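PDB 2XUA: 3-oxoadipate enol-lactonase from Burkholderia xenovorans, which probably hydrolyses the enol-lactone of 3-oxoadipate to 3-oxoadipate, a ring-opening step in the bacterial breakdown of catechol and related aromatics. Local coordinates for residues E145-H148 and A149-D152. Numbering follows the deposited sequence.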
loop_
_atom_site.group_PDB
_atom_site.type_symbol
_atom_site.label_atom_id
_atom_site.label_comp_id
_atom_site.label_asym_id
_atom_site.label_seq_id
_atom_site.Cartn_x
_atom_site.Cartn_y
_atom_site.Cartn_z
ATOM N N GLU B 145 21.132 9.496 -7.532
ATOM C CA GLU B 145 21.050 8.157 -8.145
ATOM C C GLU B 145 19.629 7.558 -8.050
ATOM O O GLU B 145 19.296 6.624 -8.788
ATOM C CB GLU B 145 22.057 7.191 -7.502
ATOM C CG GLU B 145 23.489 7.440 -7.833
ATOM C CD GLU B 145 24.392 6.378 -7.244
ATOM O OE1 GLU B 145 25.466 6.729 -6.741
ATOM O OE2 GLU B 145 24.008 5.192 -7.242
ATOM N N GLY B 146 18.789 8.118 -7.180
ATOM C CA GLY B 146 17.398 7.679 -7.088
ATOM C C GLY B 146 17.256 6.469 -6.166
ATOM O O GLY B 146 18.222 5.989 -5.599
HETATM N N MSE B 147 16.033 5.979 -6.028
HETATM C CA MSE B 147 15.682 5.184 -4.891
HETATM C C MSE B 147 15.863 3.698 -5.127
HETATM O O MSE B 147 15.913 2.927 -4.178
HETATM C CB MSE B 147 14.253 5.508 -4.473
HETATM C CG MSE B 147 14.061 6.953 -4.118
HETATM SE SE MSE B 147 14.989 7.303 -2.524
HETATM C CE MSE B 147 13.966 6.237 -1.304
ATOM N N HIS B 148 15.941 3.290 -6.388
ATOM C CA HIS B 148 16.180 1.875 -6.702
ATOM C C HIS B 148 17.518 1.406 -6.194
ATOM O O HIS B 148 17.644 0.333 -5.582
ATOM C CB HIS B 148 16.022 1.634 -8.216
ATOM C CG HIS B 148 14.598 1.340 -8.623
ATOM N ND1 HIS B 148 13.710 2.326 -9.026
ATOM C CD2 HIS B 148 13.899 0.174 -8.643
ATOM C CE1 HIS B 148 12.536 1.777 -9.292
ATOM N NE2 HIS B 148 12.622 0.475 -9.064
ATOM N N ALA B 149 18.520 2.254 -6.400
ATOM C CA ALA B 149 19.878 2.029 -5.883
ATOM C C ALA B 149 19.950 1.842 -4.351
ATOM O O ALA B 149 20.632 0.917 -3.803
ATOM C CB ALA B 149 20.804 3.215 -6.365
ATOM N N LEU B 150 19.208 2.700 -3.658
ATOM C CA LEU B 150 19.167 2.704 -2.211
ATOM C C LEU B 150 18.446 1.493 -1.657
ATOM O O LEU B 150 18.844 0.955 -0.626
ATOM C CB LEU B 150 18.422 3.916 -1.737
ATOM C CG LEU B 150 19.230 5.017 -1.122
ATOM C CD1 LEU B 150 19.567 5.938 -2.245
ATOM C CD2 LEU B 150 18.268 5.684 -0.250
ATOM N N ALA B 151 17.392 1.069 -2.360
ATOM C CA ALA B 151 16.553 -0.034 -1.927
ATOM C C ALA B 151 17.399 -1.271 -1.690
ATOM O O ALA B 151 17.146 -1.997 -0.732
ATOM C CB ALA B 151 15.449 -0.329 -2.986
ATOM N N ASP B 152 18.408 -1.517 -2.527
ATOM C CA ASP B 152 19.164 -2.789 -2.404
ATOM C C ASP B 152 20.053 -2.759 -1.160
ATOM O O ASP B 152 20.356 -3.804 -0.570
ATOM C CB ASP B 152 20.025 -3.112 -3.628
ATOM C CG ASP B 152 19.206 -3.317 -4.912
ATOM O OD1 ASP B 152 18.162 -4.058 -4.917
ATOM O OD2 ASP B 152 19.653 -2.725 -5.937
#
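Selenomethionine Met147 and Leu150 stand one turn apart on the same flank of a helix, the selenium SE of Met147 meeting the branch methyl CD2 of Leu150 at 4.3 Å. The other methyl of Leu150, CD1, is turned back toward Gly146 and meets the outer end of its carbonyl, 3.6 Å from O, a buried oxygen that finds no polar partner. On the backbone, the first turn closes through Ala151 N, which gives its hydrogen to Met147 O at 3.0 Å and, weakly, to His148 O. The methyl CB of Ala151 lies near both of these acceptors. Gly146, with phi 85°, makes the break after helix 132-145, and the chain then runs on into helix 147-154. Across that break Glu145, its chain extended beyond CG, lays OE2 3.9 Å from the methyl of Ala149. At the far end Asp152 OD1 forms a salt bridge to Arg175 of helix 168-179. Met147 and Leu150 both touch Tyr186, a residue of the laevulinic acid pocket. The arrangement is that of two consecutive helices joined at a glycine of positive phi in the helical cap domain of an alpha/beta hydrolase, its apolar flank backing the ligand pocket.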